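Local coordinates for PbSGBP-B lipoprotein (Prevotella bryantii B14, PDB 6D2Y), which probably binds polysaccharide at the cell surface as a magnesium-containing lipoprotein encoded in a polysaccharide utilization locus, at residues A[375-385]-A[438-446]. Numbering follows the deposited sequence.
Sequences MPWYSNSSASL and VLPDGVECT
A383 and G442 mark the nearest approach of two irregular segments of the chain, their CA atoms 5.2 Å apart. Segment 375-385 enters through a type I beta turn, M375 to Y378, then folds back on itself, S384 N bonding to W377 O; segment 438-446 runs extended past it, and side chains rather than backbone bonds join the two.

P440 contributes most to the contact, meeting both Y378 and M375. Its CG stands 3.4 Å from the centroid of the Y378 ring and 9° off the ring normal, a CH-pi contact well suited to a rigid, slightly polarised proline ring. Y378 offers this face because its CG lies anti to the backbone N (chi1 -167°). At the CD corner of the same proline ring, the bend of the flexible selenomethionine M375 at chi3 (-48°) turns CE toward P440 CD, tip to tip, at a tight 3.4 Å, while SE rests against L439 CD2.

W377 points the edge of its indole at the backbone: CZ3 lies 3.6 Å from D441 O, and P440 O sits in the ring plane beside CH2. Having no side chain, G442 lets its CA come within 3.8 Å of W377 CZ3 and 3.7 Å of the small CB of A383. Farther along, L385 CD2 packs on V443 CG2 and C445 CB, a small apolar group at the far end of the contact.

Around this, W325 meets W377 edge-to-face and K430 forms a salt bridge with D441. The arrangement is loop-on-loop packing in the beta-sandwich domain assigned by family to xyloglucan binding, joining loops that follow strands 372-374 and 423-428, which flank strand 330-335 in one antiparallel sheet, away from the magnesium site.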
loop_
_atom_site.group_PDB
_atom_site.type_symbol
_atom_site.label_atom_id
_atom_site.label_comp_id
_atom_site.label_asym_id
_atom_site.label_seq_id
_atom_site.Cartn_x
_atom_site.Cartn_y
_atom_site.Cartn_z
HETATM N N MSE A 375 -10.633 8.882 -4.187
HETATM C CA MSE A 375 -10.752 9.994 -5.121
HETATM C C MSE A 375 -9.385 10.515 -5.560
HETATM O O MSE A 375 -8.972 11.599 -5.145
HETATM C CB MSE A 375 -11.542 11.152 -4.501
HETATM C CG MSE A 375 -11.173 11.488 -3.049
HETATM SE SE MSE A 375 -12.608 12.289 -2.009
HETATM C CE MSE A 375 -13.154 13.616 -3.309
ATOM N N PRO A 376 -8.679 9.765 -6.411
ATOM C CA PRO A 376 -7.362 10.231 -6.874
ATOM C C PRO A 376 -7.436 11.452 -7.775
ATOM O O PRO A 376 -6.397 12.079 -8.022
ATOM C CB PRO A 376 -6.807 9.018 -7.626
ATOM C CG PRO A 376 -8.019 8.300 -8.109
ATOM C CD PRO A 376 -9.073 8.497 -7.047
ATOM N N TRP A 377 -8.622 11.808 -8.272
ATOM C CA TRP A 377 -8.774 13.019 -9.066
ATOM C C TRP A 377 -8.718 14.285 -8.222
ATOM O O TRP A 377 -8.635 15.382 -8.786
ATOM C CB TRP A 377 -10.090 12.970 -9.848
ATOM C CG TRP A 377 -11.301 12.665 -9.017
ATOM C CD1 TRP A 377 -11.880 11.443 -8.831
ATOM C CD2 TRP A 377 -12.092 13.602 -8.276
ATOM N NE1 TRP A 377 -12.979 11.559 -8.012
ATOM C CE2 TRP A 377 -13.131 12.875 -7.658
ATOM C CE3 TRP A 377 -12.022 14.984 -8.070
ATOM C CZ2 TRP A 377 -14.090 13.482 -6.850
ATOM C CZ3 TRP A 377 -12.975 15.584 -7.267
ATOM C CH2 TRP A 377 -13.995 14.835 -6.668
ATOM N N TYR A 378 -8.757 14.163 -6.897
ATOM C CA TYR A 378 -8.679 15.300 -5.983
ATOM C C TYR A 378 -7.287 15.302 -5.360
ATOM O O TYR A 378 -7.004 14.522 -4.444
ATOM C CB TYR A 378 -9.770 15.220 -4.920
ATOM C CG TYR A 378 -9.952 16.503 -4.147
ATOM C CD1 TYR A 378 -9.760 16.542 -2.773
ATOM C CD2 TYR A 378 -10.317 17.678 -4.791
ATOM C CE1 TYR A 378 -9.925 17.713 -2.062
ATOM C CE2 TYR A 378 -10.484 18.855 -4.091
ATOM C CZ TYR A 378 -10.287 18.868 -2.725
ATOM O OH TYR A 378 -10.452 20.040 -2.024
ATOM N N SER A 379 -6.421 16.182 -5.859
ATOM C CA SER A 379 -5.028 16.256 -5.433
ATOM C C SER A 379 -4.734 17.682 -4.995
ATOM O O SER A 379 -4.722 18.598 -5.825
ATOM C CB SER A 379 -4.086 15.834 -6.559
ATOM O OG SER A 379 -3.664 16.960 -7.312
ATOM N N ASN A 380 -4.490 17.861 -3.699
ATOM C CA ASN A 380 -4.116 19.153 -3.134
ATOM C C ASN A 380 -5.187 20.194 -3.488
ATOM O O ASN A 380 -5.047 21.010 -4.399
ATOM C CB ASN A 380 -2.703 19.531 -3.617
ATOM C CG ASN A 380 -2.367 21.011 -3.445
ATOM O OD1 ASN A 380 -2.984 21.720 -2.646
ATOM N ND2 ASN A 380 -1.384 21.482 -4.207
ATOM N N SER A 381 -6.306 20.078 -2.771
ATOM C CA SER A 381 -7.426 21.016 -2.784
ATOM C C SER A 381 -7.941 21.343 -4.184
ATOM O O SER A 381 -8.734 22.280 -4.341
ATOM C CB SER A 381 -7.061 22.315 -2.055
ATOM O OG SER A 381 -7.405 22.248 -0.683
ATOM N N SER A 382 -7.523 20.598 -5.205
ATOM C CA SER A 382 -7.919 20.873 -6.576
ATOM C C SER A 382 -8.258 19.566 -7.276
ATOM O O SER A 382 -7.646 18.527 -7.014
ATOM C CB SER A 382 -6.816 21.612 -7.348
ATOM O OG SER A 382 -6.829 21.266 -8.722
ATOM N N ALA A 383 -9.239 19.632 -8.169
ATOM C CA ALA A 383 -9.729 18.473 -8.898
ATOM C C ALA A 383 -9.239 18.514 -10.337
ATOM O O ALA A 383 -9.273 19.565 -10.986
ATOM C CB ALA A 383 -11.258 18.418 -8.867
ATOM N N SER A 384 -8.791 17.362 -10.832
ATOM C CA SER A 384 -8.304 17.226 -12.197
ATOM C C SER A 384 -8.747 15.879 -12.750
ATOM O O SER A 384 -9.078 14.958 -12.002
ATOM C CB SER A 384 -6.774 17.350 -12.269
ATOM O OG SER A 384 -6.143 16.347 -11.489
ATOM N N LEU A 385 -8.750 15.772 -14.077
ATOM C CA LEU A 385 -9.084 14.513 -14.736
ATOM C C LEU A 385 -7.994 13.489 -14.456
ATOM O O LEU A 385 -6.851 13.653 -14.893
ATOM C CB LEU A 385 -9.257 14.722 -16.238
ATOM C CG LEU A 385 -10.575 15.326 -16.713
ATOM C CD1 LEU A 385 -10.556 15.555 -18.218
ATOM C CD2 LEU A 385 -11.738 14.432 -16.324
ATOM N N VAL A 438 -19.158 17.852 2.628
ATOM C CA VAL A 438 -17.776 18.189 2.948
ATOM C C VAL A 438 -16.885 17.769 1.785
ATOM O O VAL A 438 -15.878 18.423 1.489
ATOM C CB VAL A 438 -17.344 17.527 4.272
ATOM C CG1 VAL A 438 -15.842 17.284 4.310
ATOM C CG2 VAL A 438 -17.774 18.386 5.452
ATOM N N LEU A 439 -17.262 16.688 1.106
ATOM C CA LEU A 439 -16.527 16.268 -0.075
ATOM C C LEU A 439 -16.602 17.348 -1.153
ATOM O O LEU A 439 -17.533 18.159 -1.169
ATOM C CB LEU A 439 -17.074 14.947 -0.611
ATOM C CG LEU A 439 -16.998 13.753 0.341
ATOM C CD1 LEU A 439 -18.261 12.908 0.259
ATOM C CD2 LEU A 439 -15.753 12.916 0.073
ATOM N N PRO A 440 -15.625 17.388 -2.063
ATOM C CA PRO A 440 -15.553 18.495 -3.024
ATOM C C PRO A 440 -16.140 18.169 -4.387
ATOM O O PRO A 440 -16.334 17.000 -4.742
ATOM C CB PRO A 440 -14.047 18.754 -3.132
ATOM C CG PRO A 440 -13.402 17.424 -2.787
ATOM C CD PRO A 440 -14.429 16.535 -2.132
ATOM N N ASP A 441 -16.418 19.215 -5.159
ATOM C CA ASP A 441 -16.825 19.076 -6.546
ATOM C C ASP A 441 -15.619 18.729 -7.417
ATOM O O ASP A 441 -14.462 18.869 -7.013
ATOM C CB ASP A 441 -17.478 20.365 -7.043
ATOM C CG ASP A 441 -18.852 20.592 -6.450
ATOM O OD1 ASP A 441 -19.373 19.675 -5.779
ATOM O OD2 ASP A 441 -19.411 21.691 -6.652
ATOM N N GLY A 442 -15.905 18.277 -8.633
ATOM C CA GLY A 442 -14.887 17.959 -9.607
ATOM C C GLY A 442 -15.135 18.699 -10.910
ATOM O O GLY A 442 -15.732 19.776 -10.939
ATOM N N VAL A 443 -14.656 18.099 -11.997
ATOM C CA VAL A 443 -14.886 18.602 -13.345
ATOM C C VAL A 443 -15.766 17.605 -14.085
ATOM O O VAL A 443 -15.657 16.390 -13.878
ATOM C CB VAL A 443 -13.562 18.854 -14.099
ATOM C CG1 VAL A 443 -12.629 19.712 -13.258
ATOM C CG2 VAL A 443 -12.884 17.543 -14.469
ATOM N N GLU A 444 -16.659 18.123 -14.926
ATOM C CA GLU A 444 -17.558 17.261 -15.681
ATOM C C GLU A 444 -16.756 16.339 -16.589
ATOM O O GLU A 444 -15.792 16.760 -17.235
ATOM C CB GLU A 444 -18.535 18.105 -16.502
ATOM C CG GLU A 444 -19.612 17.306 -17.211
ATOM C CD GLU A 444 -20.476 18.170 -18.108
ATOM O OE1 GLU A 444 -19.936 19.113 -18.725
ATOM O OE2 GLU A 444 -21.694 17.911 -18.191
ATOM N N CYS A 445 -17.151 15.070 -16.631
ATOM C CA CYS A 445 -16.370 14.065 -17.333
ATOM C C CYS A 445 -17.296 12.979 -17.863
ATOM O O CYS A 445 -18.508 12.987 -17.628
ATOM C CB CYS A 445 -15.298 13.466 -16.414
ATOM S SG CYS A 445 -15.901 12.964 -14.782
ATOM N N THR A 446 -16.701 12.041 -18.596
ATOM C CA THR A 446 -17.363 10.820 -19.049
ATOM C C THR A 446 -16.429 9.673 -18.691
ATOM O O THR A 446 -15.702 9.155 -19.549
ATOM C CB THR A 446 -17.657 10.857 -20.549
ATOM O OG1 THR A 446 -16.440 11.092 -21.271
ATOM C CG2 THR A 446 -18.656 11.961 -20.874
#